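Local coordinates for protein tyrosinase (Aspergillus oryzae, PDB 6JU9) that probably oxidises L-tyrosine and L-dopa to L-dopaquinone with molecular oxygen at a pair of copper ions, as a melanin-forming tyrosinase, at residues A[340-345]-A[352-357]. The protein carries 1 engineered substitution. Numbering follows the deposited sequence.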
loop_
_atom_site.group_PDB
_atom_site.type_symbol
_atom_site.label_atom_id
_atom_site.label_comp_id
_atom_site.label_asym_id
_atom_site.label_seq_id
_atom_site.Cartn_x
_atom_site.Cartn_y
_atom_site.Cartn_z
ATOM N N GLY A 340 12.959 1.334 -2.994
ATOM C CA GLY A 340 12.068 1.562 -4.126
ATOM C C GLY A 340 11.573 0.291 -4.780
ATOM O O GLY A 340 10.514 0.309 -5.424
ATOM N N GLY A 341 12.315 -0.806 -4.655
ATOM C CA GLY A 341 12.034 -2.001 -5.432
ATOM C C GLY A 341 12.848 -1.994 -6.720
ATOM O O GLY A 341 12.815 -1.012 -7.474
ATOM N N PHE A 342 13.588 -3.069 -6.952
ATOM C CA PHE A 342 14.604 -3.115 -7.999
ATOM C C PHE A 342 14.382 -4.219 -9.013
ATOM O O PHE A 342 15.243 -4.434 -9.887
ATOM C CB PHE A 342 15.969 -3.242 -7.304
ATOM C CG PHE A 342 16.078 -4.454 -6.420
ATOM C CD1 PHE A 342 16.671 -5.623 -6.887
ATOM C CD2 PHE A 342 15.573 -4.421 -5.120
ATOM C CE1 PHE A 342 16.768 -6.741 -6.079
ATOM C CE2 PHE A 342 15.688 -5.542 -4.305
ATOM C CZ PHE A 342 16.285 -6.692 -4.785
ATOM N N MET A 343 13.255 -4.910 -8.959
ATOM C CA MET A 343 12.959 -5.990 -9.900
ATOM C C MET A 343 11.599 -5.765 -10.561
ATOM O O MET A 343 10.570 -6.054 -9.952
ATOM C CB MET A 343 12.963 -7.320 -9.148
ATOM C CG MET A 343 14.327 -7.769 -8.652
ATOM S SD MET A 343 14.289 -9.458 -8.022
ATOM C CE MET A 343 13.837 -9.152 -6.320
ATOM N N PHE A 344 11.614 -5.236 -11.783
ATOM C CA PHE A 344 10.388 -5.046 -12.569
ATOM C C PHE A 344 9.949 -6.353 -13.214
ATOM O O PHE A 344 8.799 -6.775 -13.090
ATOM C CB PHE A 344 10.609 -3.974 -13.635
ATOM C CG PHE A 344 9.491 -3.728 -14.606
ATOM C CD1 PHE A 344 8.273 -3.228 -14.164
ATOM C CD2 PHE A 344 9.644 -3.991 -15.968
ATOM C CE1 PHE A 344 7.235 -2.977 -15.028
ATOM C CE2 PHE A 344 8.607 -3.741 -16.846
ATOM C CZ PHE A 344 7.396 -3.247 -16.376
ATOM N N SER A 345 10.913 -7.009 -13.858
ATOM C CA SER A 345 10.652 -8.328 -14.432
ATOM C C SER A 345 10.551 -9.386 -13.334
ATOM O O SER A 345 11.160 -9.309 -12.277
ATOM C CB SER A 345 11.728 -8.662 -15.458
ATOM O OG SER A 345 12.991 -8.895 -14.861
ATOM N N LEU A 352 10.711 -14.390 -5.498
ATOM C CA LEU A 352 9.426 -13.711 -5.677
ATOM C C LEU A 352 9.042 -12.791 -4.529
ATOM O O LEU A 352 8.327 -11.800 -4.716
ATOM C CB LEU A 352 8.307 -14.748 -5.871
ATOM C CG LEU A 352 8.198 -15.268 -7.305
ATOM C CD1 LEU A 352 7.274 -16.470 -7.322
ATOM C CD2 LEU A 352 7.742 -14.185 -8.263
ATOM N N LYS A 353 9.494 -13.098 -3.326
ATOM C CA LYS A 353 9.134 -12.304 -2.155
ATOM C C LYS A 353 9.598 -10.851 -2.253
ATOM O O LYS A 353 9.093 -10.019 -1.491
ATOM C CB LYS A 353 9.740 -12.936 -0.895
ATOM C CG LYS A 353 11.256 -12.999 -0.953
ATOM C CD LYS A 353 11.855 -13.728 0.244
ATOM C CE LYS A 353 13.305 -14.122 -0.029
ATOM N NZ LYS A 353 14.008 -14.417 1.259
ATOM N N LEU A 354 10.527 -10.523 -3.150
ATOM C CA LEU A 354 10.976 -9.136 -3.278
ATOM C C LEU A 354 10.661 -8.542 -4.640
ATOM O O LEU A 354 11.197 -7.486 -4.971
ATOM C CB LEU A 354 12.462 -9.020 -2.951
ATOM C CG LEU A 354 12.861 -8.978 -1.484
ATOM C CD1 LEU A 354 14.368 -8.823 -1.326
ATOM C CD2 LEU A 354 12.199 -7.830 -0.730
ATOM N N TRP A 355 9.808 -9.189 -5.429
ATOM C CA TRP A 355 9.446 -8.657 -6.751
ATOM C C TRP A 355 8.768 -7.301 -6.639
ATOM O O TRP A 355 7.877 -7.069 -5.812
ATOM C CB TRP A 355 8.496 -9.658 -7.416
ATOM C CG TRP A 355 8.096 -9.426 -8.846
ATOM C CD1 TRP A 355 8.703 -8.638 -9.787
ATOM C CD2 TRP A 355 6.965 -10.031 -9.488
ATOM N NE1 TRP A 355 8.022 -8.708 -10.975
ATOM C CE2 TRP A 355 6.942 -9.560 -10.821
ATOM C CE3 TRP A 355 5.974 -10.928 -9.058
ATOM C CZ2 TRP A 355 5.954 -9.960 -11.723
ATOM C CZ3 TRP A 355 4.991 -11.314 -9.964
ATOM C CH2 TRP A 355 4.989 -10.830 -11.284
ATOM N N GLY A 356 9.174 -6.405 -7.533
ATOM C CA GLY A 356 8.492 -5.156 -7.786
ATOM C C GLY A 356 9.453 -3.992 -7.923
ATOM O O GLY A 356 10.481 -3.941 -7.237
ATOM N N ALA A 357 9.112 -3.033 -8.788
ATOM C CA ALA A 357 9.975 -1.878 -9.005
ATOM C C ALA A 357 9.272 -0.581 -8.619
ATOM O O ALA A 357 8.049 -0.450 -8.612
ATOM C CB ALA A 357 10.433 -1.800 -10.460
HETATM O O HOH W 1 12.441 -5.498 -6.159
#
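Met343 and Gly356 form the hydrogen-bonded pair of a two-stranded antiparallel sheet, with a classic beta bulge where Phe342 and Met343 both face Gly356. Its first strand, 342-343, follows helix 328-340, which carries the copper ligands His332 and His336, after Gly341. The tight side is mostly backbone. Gly356 N donates to Met343 O at 2.8 Å, whereas the return bond from Met343 N to Gly356 O is weak, at 3.4 Å. Gly341 suits its place because its positive phi and the approach of its CA to Gly356 O, 3.1 Å, would jam any side chain; Gly356 likewise has backbone angles that call for glycine. Beyond the bridge, Phe344 CB rests on Ala357 CB, small enough for close packing, while the phenyl ring, swung anti to the backbone N (chi1 175°), reaches Phe227 and Leu229 of strand 225-229. Met343 is partly exposed, yet its unbranched thioether chain bends at chi3 (-88°) and packs CE closely, 3.6 Å from Leu354 CB.

The looser side holds partly exposed Phe342. Its CZ only grazes Leu354 CD1, at 4.5 Å, and a water sits above one ring face, offset toward the rim, accepting from Phe342 N and donating to Leu354 O and Gly356 O. Trp355, by contrast, belongs to the buried, tight part and adds a polar edge to its broad apolar indole: NE1 donates to Phe344 O at 3.0 Å, with the oxygen near the ring plane but the nitrogen above the carbonyl plane.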